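PDB 3G5S: methylenetetrahydrofolate--tRNA-(uracil-5-)-methyltransferase TrmFO, which uses FAD and methylenetetrahydrofolate to methylate carbon 5 of uridine 54 in tRNA, probably drawing its reducing power from NADH or NADPH. Local coordinates for residues 59-64 with 412-417; 68-73 with 419-424; 372-377 with 397-402. One frame throughout, in Å; residues are numbered along the deposited sequence. Where two conformers were deposited one is given.

From the N terminus, the chain first supplies the turn at 59-62 and then helix 63-74; both wait some 350 residues for partners on helix 409-429. Contact 1 (59-64 with 412-417) and contact 2 (68-73 with 419-424) therefore cross along the chain, meeting the same two helices in the same order. Contact 3 closes a far shorter loop, 372-377 with 397-402, nested inside both long ones, and joins the start of helix 374-384 to the segment leading toward helix 409-429. The three centres lie about 11 Å from one another. Trp-397 reaches contact 1 through Thr-61, while Glu-70 and Arg-419 bond from contact 2 into contact 3.

Contact 1 of 3, residues 59-64 with 412-417; sequences GETNAK and KRQAMY. With EDO (1,2-ethanediol), chain H.
Glu-60 lies against the ring of Tyr-417, and its side chain can be followed outward. Glu-60 CB sits above the inner part of the ring, 4.0 Å from Tyr-417 CG. The next carbon, Glu-60 CG, stands over the middle of the same face in a CH-pi contact, 3.7 Å from the ring centroid and 11° off the normal. Beyond it the chain runs on extended, and Glu-60 OE1 at the tip accepts a 2.6 Å bond from a water that also donates to Gln-414 O, tying the carboxylate to helix 409-429. Tyr-417 is swung under Glu-60 because its CG stands anti to the backbone N (chi1 178°), which also brings its CB within 3.3 Å of Glu-60 O. With an alanine here instead of the tyrosine, the methylenes of Glu-60 would probably lose their aromatic bed and a gap would open against Leu-66 and Ala-69. Alongside, Thr-61 CG2 packs on Gln-414 CG at 3.8 Å, the two side chains pointing the same way. Arg-413 lays CD 3.5 Å from Thr-61 O, then leads its guanidinium away; NE gives a nearly straight bond (169°) to O2 of a 1,2-ethanediol, probably from the crystallisation liquor, in the guanidinium plane. No direct hydrogen bond joins the segments: here a type I beta turn, Gly-59 to Asn-62, leads into helix 63-74 and packs against helix 409-429.

Contact 2 of 3, residues 68-73 with 419-424; sequences QAEMRR and RGLEAF
Phe-424 presents one ring face to Glu-70, and this is where the two helices pack tightly. Glu-70 CB lies 3.9 Å from the ring centroid, over the face but shifted toward the rim, and its carboxylate plane stacks only 10° from that of the ring. Phe-424 CE2 comes within 3.2 Å of Glu-70 O. At the outer end of the ring, near CZ, Met-71, a selenomethionine here, starts out away from helix 409-429, but bends at chi2 (-59°) and chi3 bring its CE back to 3.5 Å from Phe-424 CZ. The buried carboxylate finds its partners in the backbone: OE2 accepts from Met-374 N and OE1 from Leu-375 N, a two-pronged grip on the first turn of helix 374-384 that holds the group flat over the ring.

Helices 63-74 and 409-429 form a near-parallel pair here, the axes of the two short segments 9.7 Å apart at closest and crossing at -21°, with Met-71 reaching on to Ala-348 and Phe-351 of helix 343-361.

Toward solvent the fit is different in kind. Leu-421 reaches across to helix 63-74, its CD1 resting 3.9 Å from Ala-69 CB, while its CD2 comes up under one face of the Arg-73 guanidinium, 3.4 Å from NH2. Arg-73 bends at chi2 to cross the leucine at about a right angle, lying over it as an exposed lid whose NH1 is bonded to Ser-425 OG on the next turn of helix 409-429.

Contact 3 of 3, residues 372-377 with 397-402; sequences ESMLGG and WGLVPP
Met-374, a selenomethionine, and Trp-397 meet at about a right angle, the methyl end of the first directed at the six-membered ring of the indole. Met-374 CE lies 3.6 Å from Trp-397 CE3, with CZ3 scarcely farther. The side chain leaves with CG anti to the backbone N (chi1 -172°), then folds at chi2 and chi3, and this double bend turns it from the start of helix 374-384 into the neighbouring loop. Along the way Met-374 SE passes 4.0 Å from Leu-399 CD1, again with the two side chains crossing roughly at right angles. The indole itself is pinned from the other end, where NE1 donates to Thr-61 O.

Val-400 comes in toward the start of the helix. Its CG1 stands 3.6 Å from Glu-372 O, is equally near Ser-373 O, and also lies beside the methionine methyl. Pro-401 lies next to it, its CD 4.0 Å from Glu-372 CA, and the acid crosses the proline ring at about a right angle. Gly-377 has its CA 3.5 Å from Leu-399 O, on the side where a side chain would point toward that carbonyl; a CB in the standard position would fall too close to it. One water lies within hydrogen-bonding distance of both Gly-377 O (2.7 Å) and Leu-399 O (2.8 Å).

Ser-373 is the N-cap of helix 374-384: its OG accepts from Gly-376 N, and also bonds with Pro-370 O. No direct hydrogen bond joins the two segments, so the join between helix and loop depends on close apolar packing round Met-374 and on a water bridging two backbone carbonyls.

Contact 1 of 3, residues 59-64 with 412-417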
ATOM      1  N   GLY A  59     -10.172 -12.492  -9.842  1.00 16.82           N
ATOM      2  CA  GLY A  59     -10.808 -12.168 -11.106  1.00 19.08           C
ATOM      3  C   GLY A  59     -10.071 -11.150 -11.962  1.00 18.74           C
ATOM      4  O   GLY A  59      -9.278 -10.352 -11.460  1.00 20.52           O
ATOM      5  N   GLU A  60     -10.345 -11.175 -13.264  1.00 19.32           N
ATOM      6  CA  GLU A  60      -9.759 -10.223 -14.209  1.00 20.25           C
ATOM      7  C   GLU A  60     -10.300  -8.817 -14.007  1.00 17.80           C
ATOM      8  O   GLU A  60      -9.843  -7.863 -14.645  1.00 20.10           O
ATOM      9  CB  GLU A  60     -10.029 -10.651 -15.648  1.00 22.58           C
ATOM     10  CG  GLU A  60      -9.181 -11.805 -16.122  1.00 25.41           C
ATOM     11  CD  GLU A  60      -9.582 -12.275 -17.501  1.00 29.39           C
ATOM     12  OE1 GLU A  60     -10.437 -11.613 -18.127  1.00 31.08           O
ATOM     13  OE2 GLU A  60      -9.052 -13.310 -17.955  1.00 32.06           O
ATOM     14  N   THR A  61     -11.282  -8.691 -13.125  1.00 15.57           N
ATOM     15  CA  THR A  61     -11.791  -7.376 -12.768  1.00 16.45           C
ATOM     16  C   THR A  61     -11.152  -6.842 -11.487  1.00 14.41           C
ATOM     17  O   THR A  61     -11.491  -5.744 -11.044  1.00 15.45           O
ATOM     18  CB  THR A  61     -13.307  -7.398 -12.561  1.00 19.44           C
ATOM     19  OG1 THR A  61     -13.616  -8.297 -11.494  1.00 21.48           O
ATOM     20  CG2 THR A  61     -14.015  -7.848 -13.829  1.00 21.30           C
ATOM     21  N   ASN A  62     -10.224  -7.610 -10.909  1.00 13.52           N
ATOM     22  CA  ASN A  62      -9.608  -7.254  -9.630  0.71 12.89           C
ATOM     23  C   ASN A  62      -8.168  -6.806  -9.785  1.00 12.17           C
ATOM     24  O   ASN A  62      -7.349  -7.509 -10.370  1.00 11.91           O
ATOM     25  CB  ASN A  62      -9.637  -8.439  -8.662  0.71 14.74           C
ATOM     26  CG  ASN A  62     -11.029  -8.801  -8.224  0.71 19.14           C
ATOM     27  OD1 ASN A  62     -11.776  -7.959  -7.725  0.71 21.42           O
ATOM     28  ND2 ASN A  62     -11.389 -10.065  -8.395  0.71 20.26           N
ATOM     29  N   ALA A  63      -7.850  -5.630  -9.247  1.00 11.26           N
ATOM     30  CA  ALA A  63      -6.474  -5.132  -9.291  1.00 10.77           C
ATOM     31  C   ALA A  63      -5.487  -6.109  -8.647  1.00 10.24           C
ATOM     32  O   ALA A  63      -4.377  -6.298  -9.144  1.00 10.59           O
ATOM     33  CB  ALA A  63      -6.391  -3.779  -8.623  1.00 11.27           C
ATOM     34  N   LYS A  64      -5.883  -6.724  -7.537  1.00 11.14           N
ATOM     35  CA  LYS A  64      -5.039  -7.727  -6.904  1.00 11.71           C
ATOM     36  C   LYS A  64      -4.904  -8.967  -7.791  1.00 11.06           C
ATOM     37  O   LYS A  64      -3.871  -9.632  -7.781  1.00 11.82           O
ATOM     38  CB  LYS A  64      -5.582  -8.081  -5.519  1.00 15.04           C
ATOM     39  CG  LYS A  64      -5.321  -6.990  -4.467  1.00 18.47           C
ATOM     40  CD  LYS A  64      -5.905  -7.347  -3.108  1.00 20.72           C
ATOM     41  CE  LYS A  64      -5.650  -6.256  -2.083  1.00 21.77           C
ATOM     42  NZ  LYS A  64      -4.291  -6.322  -1.481  1.00 21.95           N
ATOM     43  N   LYS A 412     -13.977  -2.247 -18.559  1.00 12.58           N
ATOM     44  CA  LYS A 412     -12.754  -1.448 -18.474  1.00 12.79           C
ATOM     45  C   LYS A 412     -11.705  -2.152 -17.634  1.00 11.63           C
ATOM     46  O   LYS A 412     -10.524  -2.151 -17.975  1.00 11.71           O
ATOM     47  CB  LYS A 412     -13.027  -0.041 -17.941  1.00 14.79           C
ATOM     48  CG  LYS A 412     -13.670   0.840 -18.986  1.00 16.33           C
ATOM     49  CD  LYS A 412     -13.666   2.309 -18.625  1.00 17.98           C
ATOM     50  CE  LYS A 412     -14.178   3.149 -19.789  1.00 18.12           C
ATOM     51  NZ  LYS A 412     -13.967   4.598 -19.542  1.00 20.55           N
ATOM     52  N   ARG A 413     -12.135  -2.765 -16.538  1.00 11.56           N
ATOM     53  CA  ARG A 413     -11.208  -3.482 -15.673  1.00 11.88           C
ATOM     54  C   ARG A 413     -10.619  -4.695 -16.386  1.00 10.92           C
ATOM     55  O   ARG A 413      -9.414  -4.939 -16.311  1.00 11.37           O
ATOM     56  CB  ARG A 413     -11.889  -3.864 -14.358  1.00 11.94           C
ATOM     57  CG  ARG A 413     -12.220  -2.653 -13.499  1.00 12.42           C
ATOM     58  CD  ARG A 413     -13.211  -2.968 -12.407  1.00 13.60           C
ATOM     59  NE  ARG A 413     -13.562  -1.742 -11.705  1.00 16.00           N
ATOM     60  CZ  ARG A 413     -14.659  -1.581 -10.979  1.00 18.97           C
ATOM     61  NH1 ARG A 413     -15.516  -2.581 -10.844  1.00 21.29           N
ATOM     62  NH2 ARG A 413     -14.894  -0.417 -10.389  1.00 20.25           N
ATOM     63  N   GLN A 414     -11.453  -5.445 -17.097  1.00 11.39           N
ATOM     64  CA  GLN A 414     -10.939  -6.563 -17.873  1.00 12.43           C
ATOM     65  C   GLN A 414      -9.909  -6.090 -18.903  1.00 11.51           C
ATOM     66  O   GLN A 414      -8.873  -6.721 -19.097  1.00 12.63           O
ATOM     67  CB  GLN A 414     -12.096  -7.328 -18.531  1.00 13.91           C
ATOM     68  CG  GLN A 414     -13.001  -8.039 -17.514  1.00 17.91           C
ATOM     69  CD  GLN A 414     -14.204  -8.722 -18.142  1.00 21.74           C
ATOM     70  OE1 GLN A 414     -14.634  -9.784 -17.690  1.00 26.04           O
ATOM     71  NE2 GLN A 414     -14.755  -8.111 -19.179  1.00 22.31           N
ATOM     72  N   ALA A 415     -10.190  -4.968 -19.554  1.00 11.38           N
ATOM     73  CA  ALA A 415      -9.260  -4.395 -20.516  1.00 11.63           C
ATOM     74  C   ALA A 415      -7.953  -3.973 -19.846  1.00 10.99           C
ATOM     75  O   ALA A 415      -6.875  -4.209 -20.395  1.00 11.30           O
ATOM     76  CB  ALA A 415      -9.896  -3.222 -21.229  1.00 12.26           C
HETATM   77  N   MSE A 416      -8.049  -3.366 -18.665  1.00 10.81           N
HETATM   78  CA  MSE A 416      -6.861  -2.958 -17.922  1.00 10.87           C
HETATM   79  C   MSE A 416      -6.025  -4.168 -17.512  1.00 10.53           C
HETATM   80  O   MSE A 416      -4.791  -4.116 -17.512  1.00 10.81           O
HETATM   81  CB  MSE A 416      -7.264  -2.174 -16.674  1.00 11.83           C
HETATM   82  CG  MSE A 416      -7.820  -0.788 -16.925  1.00 15.79           C
HETATM   83 SE   MSE A 416      -8.238   0.054 -15.217  1.00 24.60          SE
HETATM   84  CE  MSE A 416      -8.667   1.851 -15.838  1.00 13.91           C
ATOM     85  N   TYR A 417      -6.695  -5.245 -17.132  1.00 10.67           N
ATOM     86  CA  TYR A 417      -6.010  -6.471 -16.760  1.00 10.94           C
ATOM     87  C   TYR A 417      -5.194  -7.008 -17.932  1.00 10.80           C
ATOM     88  O   TYR A 417      -4.003  -7.290 -17.798  1.00 11.72           O
ATOM     89  CB  TYR A 417      -7.025  -7.503 -16.274  1.00 12.79           C
ATOM     90  CG  TYR A 417      -6.470  -8.853 -15.903  1.00 14.87           C
ATOM     91  CD1 TYR A 417      -6.128  -9.776 -16.882  1.00 17.21           C
ATOM     92  CD2 TYR A 417      -6.333  -9.224 -14.572  1.00 16.08           C
ATOM     93  CE1 TYR A 417      -5.636 -11.016 -16.547  1.00 19.88           C
ATOM     94  CE2 TYR A 417      -5.850 -10.466 -14.229  1.00 18.48           C
ATOM     95  CZ  TYR A 417      -5.499 -11.351 -15.221  1.00 20.13           C
ATOM     96  OH  TYR A 417      -5.021 -12.593 -14.881  1.00 23.05           O
TER
HETATM   97  C1  EDO H 450     -12.868   1.500 -13.807  1.00 19.68           C
HETATM   98  O1  EDO H 450     -13.392   2.708 -13.242  1.00 19.93           O
HETATM   99  C2  EDO H 450     -11.631   1.070 -13.029  1.00 19.61           C
HETATM  100  O2  EDO H 450     -12.020   0.650 -11.716  1.00 19.54           O
HETATM  101  O   HOH W   1      -9.508  -9.671 -19.649  1.00 27.89           O

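Contact 2 of 3, residues 68-73 with 419-424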
ATOM      1  N   GLN A  68      -1.448 -10.610  -8.896  1.00  9.72           N
ATOM      2  CA  GLN A  68      -1.194 -12.043  -8.768  1.00 10.10           C
ATOM      3  C   GLN A  68      -0.662 -12.628 -10.069  1.00 10.47           C
ATOM      4  O   GLN A  68       0.306 -13.386 -10.075  1.00 10.98           O
ATOM      5  CB  GLN A  68      -2.469 -12.782  -8.356  1.00 11.04           C
ATOM      6  CG  GLN A  68      -2.891 -12.496  -6.924  1.00 11.62           C
ATOM      7  CD  GLN A  68      -4.318 -12.914  -6.625  1.00 12.80           C
ATOM      8  OE1 GLN A  68      -4.977 -13.563  -7.438  1.00 14.12           O
ATOM      9  NE2 GLN A  68      -4.806 -12.538  -5.447  1.00 13.99           N
ATOM     10  N   ALA A  69      -1.315 -12.290 -11.175  1.00 10.44           N
ATOM     11  CA  ALA A  69      -0.907 -12.797 -12.479  1.00 10.98           C
ATOM     12  C   ALA A  69       0.489 -12.311 -12.865  1.00 10.16           C
ATOM     13  O   ALA A  69       1.294 -13.077 -13.404  1.00 10.78           O
ATOM     14  CB  ALA A  69      -1.930 -12.420 -13.550  1.00 11.49           C
ATOM     15  N   GLU A  70       0.773 -11.042 -12.593  1.00 10.05           N
ATOM     16  CA  GLU A  70       2.100 -10.501 -12.862  1.00 10.17           C
ATOM     17  C   GLU A  70       3.148 -11.259 -12.071  1.00 10.06           C
ATOM     18  O   GLU A  70       4.201 -11.610 -12.591  1.00 10.49           O
ATOM     19  CB  GLU A  70       2.154  -9.011 -12.499  1.00 10.95           C
ATOM     20  CG  GLU A  70       1.338  -8.131 -13.427  1.00 10.97           C
ATOM     21  CD  GLU A  70       1.249  -6.670 -13.001  1.00 13.08           C
ATOM     22  OE1 GLU A  70       1.777  -6.272 -11.926  1.00 12.82           O
ATOM     23  OE2 GLU A  70       0.614  -5.907 -13.773  1.00 14.22           O
HETATM   24  N   MSE A  71       2.872 -11.492 -10.796  1.00 10.12           N
HETATM   25  CA  MSE A  71       3.844 -12.168  -9.949  1.00 10.52           C
HETATM   26  C   MSE A  71       4.069 -13.628 -10.369  1.00 10.41           C
HETATM   27  O   MSE A  71       5.187 -14.124 -10.262  1.00 10.96           O
HETATM   28  CB  MSE A  71       3.477 -12.005  -8.477  1.00 11.09           C
HETATM   29  CG  MSE A  71       3.757 -10.589  -7.964  1.00 12.93           C
HETATM   30 SE   MSE A  71       5.649 -10.081  -8.140  1.00 16.36          SE
HETATM   31  CE  MSE A  71       5.521  -9.130  -9.832  1.00 18.06           C
ATOM     32  N   ARG A  72       3.036 -14.312 -10.870  1.00 10.74           N
ATOM     33  CA  ARG A  72       3.265 -15.633 -11.447  1.00 11.86           C
ATOM     34  C   ARG A  72       4.201 -15.542 -12.641  1.00 11.67           C
ATOM     35  O   ARG A  72       5.111 -16.355 -12.787  1.00 12.45           O
ATOM     36  CB  ARG A  72       1.962 -16.290 -11.889  1.00 12.22           C
ATOM     37  CG  ARG A  72       1.065 -16.731 -10.758  1.00 12.76           C
ATOM     38  CD  ARG A  72      -0.013 -17.696 -11.260  1.00 14.15           C
ATOM     39  NE  ARG A  72      -0.926 -18.059 -10.186  1.00 14.65           N
ATOM     40  CZ  ARG A  72      -2.046 -17.408  -9.896  1.00 14.24           C
ATOM     41  NH1 ARG A  72      -2.437 -16.374 -10.636  1.00 14.97           N
ATOM     42  NH2 ARG A  72      -2.778 -17.802  -8.865  1.00 15.96           N
ATOM     43  N   ARG A  73       3.963 -14.572 -13.515  1.00 11.61           N
ATOM     44  CA  ARG A  73       4.802 -14.422 -14.694  1.00 12.02           C
ATOM     45  C   ARG A  73       6.245 -14.154 -14.281  1.00 11.73           C
ATOM     46  O   ARG A  73       7.171 -14.585 -14.963  1.00 12.78           O
ATOM     47  CB  ARG A  73       4.283 -13.300 -15.596  1.00 14.09           C
ATOM     48  CG  ARG A  73       2.874 -13.501 -16.148  1.00 20.08           C
ATOM     49  CD  ARG A  73       2.838 -14.378 -17.380  1.00 23.42           C
ATOM     50  NE  ARG A  73       1.481 -14.572 -17.904  1.00 23.35           N
ATOM     51  CZ  ARG A  73       0.984 -13.949 -18.972  1.00 23.78           C
ATOM     52  NH1 ARG A  73       1.722 -13.071 -19.635  1.00 24.02           N
ATOM     53  NH2 ARG A  73      -0.252 -14.207 -19.382  1.00 24.17           N
ATOM     54  N   ARG A 419      -4.222  -5.507 -20.720  1.00 11.14           N
ATOM     55  CA  ARG A 419      -3.197  -4.556 -21.121  1.00 11.45           C
ATOM     56  C   ARG A 419      -2.020  -4.588 -20.150  1.00 11.63           C
ATOM     57  O   ARG A 419      -0.855  -4.589 -20.555  1.00 12.13           O
ATOM     58  CB  ARG A 419      -3.793  -3.154 -21.180  1.00 11.99           C
ATOM     59  CG  ARG A 419      -2.823  -2.074 -21.625  1.00 12.95           C
ATOM     60  CD  ARG A 419      -3.429  -0.685 -21.453  1.00 13.85           C
ATOM     61  NE  ARG A 419      -3.659  -0.405 -20.040  1.00 14.63           N
ATOM     62  CZ  ARG A 419      -4.300   0.658 -19.573  1.00 15.83           C
ATOM     63  NH1 ARG A 419      -4.789   1.570 -20.406  1.00 16.78           N
ATOM     64  NH2 ARG A 419      -4.448   0.810 -18.266  1.00 15.99           N
ATOM     65  N   GLY A 420      -2.332  -4.617 -18.860  1.00 10.81           N
ATOM     66  CA  GLY A 420      -1.299  -4.568 -17.840  1.00 11.22           C
ATOM     67  C   GLY A 420      -0.451  -5.820 -17.811  1.00 10.58           C
ATOM     68  O   GLY A 420       0.776  -5.753 -17.671  1.00 11.31           O
ATOM     69  N   LEU A 421      -1.098  -6.974 -17.928  1.00 10.95           N
ATOM     70  CA  LEU A 421      -0.369  -8.228 -17.878  1.00 11.84           C
ATOM     71  C   LEU A 421       0.564  -8.333 -19.078  1.00 12.43           C
ATOM     72  O   LEU A 421       1.712  -8.763 -18.942  1.00 13.36           O
ATOM     73  CB  LEU A 421      -1.336  -9.405 -17.813  1.00 12.49           C
ATOM     74  CG  LEU A 421      -0.714 -10.785 -17.602  1.00 14.01           C
ATOM     75  CD1 LEU A 421       0.168 -10.808 -16.351  1.00 14.37           C
ATOM     76  CD2 LEU A 421      -1.811 -11.831 -17.515  1.00 15.25           C
ATOM     77  N   GLU A 422       0.080  -7.920 -20.247  1.00 12.83           N
ATOM     78  CA  GLU A 422       0.909  -7.915 -21.442  1.00 13.59           C
ATOM     79  C   GLU A 422       2.103  -6.977 -21.289  1.00 13.05           C
ATOM     80  O   GLU A 422       3.225  -7.321 -21.662  1.00 14.30           O
ATOM     81  CB  GLU A 422       0.087  -7.520 -22.677  1.00 16.26           C
ATOM     82  CG  GLU A 422       0.924  -7.421 -23.951  1.00 21.82           C
ATOM     83  CD  GLU A 422       0.157  -6.885 -25.153  1.00 26.40           C
ATOM     84  OE1 GLU A 422      -1.089  -6.861 -25.122  1.00 28.84           O
ATOM     85  OE2 GLU A 422       0.810  -6.496 -26.143  1.00 28.92           O
ATOM     86  N   ALA A 423       1.857  -5.786 -20.751  1.00 12.61           N
ATOM     87  CA  ALA A 423       2.927  -4.814 -20.544  1.00 12.76           C
ATOM     88  C   ALA A 423       3.971  -5.363 -19.577  1.00 12.36           C
ATOM     89  O   ALA A 423       5.171  -5.204 -19.794  1.00 12.65           O
ATOM     90  CB  ALA A 423       2.371  -3.501 -20.021  1.00 13.41           C
ATOM     91  N   PHE A 424       3.513  -6.011 -18.512  1.00 11.28           N
ATOM     92  CA  PHE A 424       4.431  -6.565 -17.535  1.00 11.71           C
ATOM     93  C   PHE A 424       5.281  -7.674 -18.143  1.00 12.21           C
ATOM     94  O   PHE A 424       6.490  -7.750 -17.910  1.00 12.31           O
ATOM     95  CB  PHE A 424       3.667  -7.088 -16.327  1.00 11.24           C
ATOM     96  CG  PHE A 424       4.563  -7.478 -15.193  1.00 10.98           C
ATOM     97  CD1 PHE A 424       5.116  -6.508 -14.374  1.00 11.84           C
ATOM     98  CD2 PHE A 424       4.883  -8.801 -14.965  1.00 12.54           C
ATOM     99  CE1 PHE A 424       5.960  -6.853 -13.337  1.00 12.75           C
ATOM    100  CE2 PHE A 424       5.729  -9.152 -13.927  1.00 13.09           C
ATOM    101  CZ  PHE A 424       6.265  -8.172 -13.116  1.00 13.27           C
TER

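Contact 3 of 3, residues 372-377 with 397-402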
ATOM      1  N   GLU A 372       1.432   0.745 -16.860  1.00 12.81           N
ATOM      2  CA  GLU A 372       0.250  -0.064 -17.166  1.00 12.34           C
ATOM      3  C   GLU A 372       0.162  -1.315 -16.309  1.00 11.25           C
ATOM      4  O   GLU A 372      -0.919  -1.884 -16.163  1.00 11.65           O
ATOM      5  CB  GLU A 372       0.220  -0.478 -18.638  1.00 15.01           C
ATOM      6  CG  GLU A 372       0.009   0.663 -19.603  1.00 17.85           C
ATOM      7  CD  GLU A 372       1.226   1.554 -19.755  1.00 20.72           C
ATOM      8  OE1 GLU A 372       2.348   1.118 -19.402  1.00 22.44           O
ATOM      9  OE2 GLU A 372       1.051   2.694 -20.247  1.00 24.39           O
ATOM     10  N   SER A 373       1.296  -1.773 -15.788  1.00 10.73           N
ATOM     11  CA  SER A 373       1.287  -2.942 -14.926  1.00 10.63           C
ATOM     12  C   SER A 373       0.894  -2.518 -13.525  1.00  9.67           C
ATOM     13  O   SER A 373       1.103  -1.367 -13.127  1.00 10.43           O
ATOM     14  CB  SER A 373       2.638  -3.656 -14.924  1.00 11.91           C
ATOM     15  OG  SER A 373       3.639  -2.925 -14.252  1.00 12.82           O
HETATM   16  N   MSE A 374       0.326  -3.445 -12.771  1.00  9.78           N
HETATM   17  CA  MSE A 374      -0.076  -3.110 -11.413  1.00  9.61           C
HETATM   18  C   MSE A 374       1.149  -2.867 -10.523  1.00  9.62           C
HETATM   19  O   MSE A 374       1.170  -1.917  -9.738  1.00  9.69           O
HETATM   20  CB  MSE A 374      -0.985  -4.184 -10.824  1.00  9.57           C
HETATM   21  CG  MSE A 374      -1.598  -3.821  -9.478  1.00  9.97           C
HETATM   22 SE   MSE A 374      -2.602  -2.140  -9.490  1.00 10.57          SE
HETATM   23  CE  MSE A 374      -3.870  -2.558 -10.894  1.00 11.78           C
ATOM     24  N   LEU A 375       2.177  -3.702 -10.631  1.00  9.90           N
ATOM     25  CA  LEU A 375       3.374  -3.450  -9.829  1.00  9.87           C
ATOM     26  C   LEU A 375       3.988  -2.104 -10.212  1.00  9.01           C
ATOM     27  O   LEU A 375       4.406  -1.334  -9.346  1.00  9.50           O
ATOM     28  CB  LEU A 375       4.396  -4.579  -9.968  1.00 10.50           C
ATOM     29  CG  LEU A 375       5.691  -4.352  -9.179  1.00 10.80           C
ATOM     30  CD1 LEU A 375       5.412  -4.059  -7.699  1.00 11.84           C
ATOM     31  CD2 LEU A 375       6.616  -5.544  -9.330  1.00 12.00           C
ATOM     32  N   GLY A 376       4.040  -1.815 -11.508  1.00  9.50           N
ATOM     33  CA  GLY A 376       4.562  -0.544 -11.968  1.00  9.54           C
ATOM     34  C   GLY A 376       3.751   0.634 -11.466  1.00 10.27           C
ATOM     35  O   GLY A 376       4.295   1.644 -11.028  1.00 10.31           O
ATOM     36  N   GLY A 377       2.432   0.518 -11.536  1.00 10.25           N
ATOM     37  CA  GLY A 377       1.592   1.582 -11.027  1.00 11.43           C
ATOM     38  C   GLY A 377       1.818   1.795  -9.540  1.00  9.88           C
ATOM     39  O   GLY A 377       1.861   2.930  -9.068  1.00 10.83           O
ATOM     40  N   TRP A 397      -7.233  -0.055  -9.128  1.00  9.64           N
ATOM     41  CA  TRP A 397      -7.255   0.366 -10.520  1.00 10.38           C
ATOM     42  C   TRP A 397      -6.927   1.838 -10.748  1.00 10.46           C
ATOM     43  O   TRP A 397      -6.639   2.226 -11.869  1.00 11.72           O
ATOM     44  CB  TRP A 397      -8.589   0.010 -11.172  1.00 10.71           C
ATOM     45  CG  TRP A 397      -8.811  -1.458 -11.327  1.00 10.14           C
ATOM     46  CD1 TRP A 397      -9.837  -2.187 -10.803  1.00 11.11           C
ATOM     47  CD2 TRP A 397      -8.016  -2.377 -12.096  1.00 10.67           C
ATOM     48  NE1 TRP A 397      -9.731  -3.502 -11.189  1.00 11.54           N
ATOM     49  CE2 TRP A 397      -8.623  -3.644 -11.983  1.00 11.10           C
ATOM     50  CE3 TRP A 397      -6.850  -2.251 -12.858  1.00 11.77           C
ATOM     51  CZ2 TRP A 397      -8.100  -4.782 -12.612  1.00 11.78           C
ATOM     52  CZ3 TRP A 397      -6.332  -3.381 -13.482  1.00 11.57           C
ATOM     53  CH2 TRP A 397      -6.956  -4.626 -13.355  1.00 11.94           C
ATOM     54  N   GLY A 398      -6.962   2.662  -9.704  1.00 10.21           N
ATOM     55  CA  GLY A 398      -6.563   4.051  -9.853  1.00 10.56           C
ATOM     56  C   GLY A 398      -5.084   4.257 -10.152  1.00 10.16           C
ATOM     57  O   GLY A 398      -4.690   5.334 -10.601  1.00 11.37           O
ATOM     58  N   LEU A 399      -4.274   3.224  -9.924  1.00 10.32           N
ATOM     59  CA  LEU A 399      -2.820   3.321 -10.059  1.00  9.87           C
ATOM     60  C   LEU A 399      -2.329   3.245 -11.498  1.00 10.77           C
ATOM     61  O   LEU A 399      -1.194   3.610 -11.776  1.00 11.99           O
ATOM     62  CB  LEU A 399      -2.151   2.204  -9.265  1.00  9.75           C
ATOM     63  CG  LEU A 399      -2.354   2.262  -7.758  1.00 10.42           C
ATOM     64  CD1 LEU A 399      -1.792   1.019  -7.114  1.00 10.64           C
ATOM     65  CD2 LEU A 399      -1.741   3.513  -7.141  1.00 11.59           C
ATOM     66  N   VAL A 400      -3.160   2.730 -12.402  1.00 11.66           N
ATOM     67  CA  VAL A 400      -2.768   2.551 -13.801  1.00 11.75           C
ATOM     68  C   VAL A 400      -3.569   3.506 -14.684  1.00 12.38           C
ATOM     69  O   VAL A 400      -4.579   4.055 -14.250  1.00 12.52           O
ATOM     70  CB  VAL A 400      -2.956   1.087 -14.271  1.00 12.92           C
ATOM     71  CG1 VAL A 400      -2.116   0.135 -13.419  1.00 14.41           C
ATOM     72  CG2 VAL A 400      -4.429   0.693 -14.256  1.00 13.36           C
ATOM     73  N   PRO A 401      -3.123   3.724 -15.931  1.00 13.05           N
ATOM     74  CA  PRO A 401      -3.869   4.651 -16.783  1.00 13.79           C
ATOM     75  C   PRO A 401      -5.269   4.136 -17.057  1.00 13.15           C
ATOM     76  O   PRO A 401      -5.530   2.933 -17.000  1.00 13.53           O
ATOM     77  CB  PRO A 401      -3.051   4.671 -18.078  1.00 15.30           C
ATOM     78  CG  PRO A 401      -1.680   4.272 -17.655  1.00 15.57           C
ATOM     79  CD  PRO A 401      -1.891   3.254 -16.585  1.00 14.72           C
ATOM     80  N   PRO A 402      -6.181   5.057 -17.367  1.00 15.76           N
ATOM     81  CA  PRO A 402      -7.537   4.663 -17.736  1.00 17.25           C
ATOM     82  C   PRO A 402      -7.529   3.838 -19.015  1.00 16.30           C
ATOM     83  O   PRO A 402      -6.570   3.877 -19.787  1.00 14.29           O
ATOM     84  CB  PRO A 402      -8.233   6.005 -18.004  1.00 18.44           C
ATOM     85  CG  PRO A 402      -7.293   7.073 -17.572  1.00 20.71           C
ATOM     86  CD  PRO A 402      -5.928   6.488 -17.603  1.00 17.53           C
TER
HETATM   87  O   HOH W   2       0.912   4.953 -10.581  1.00 15.22           O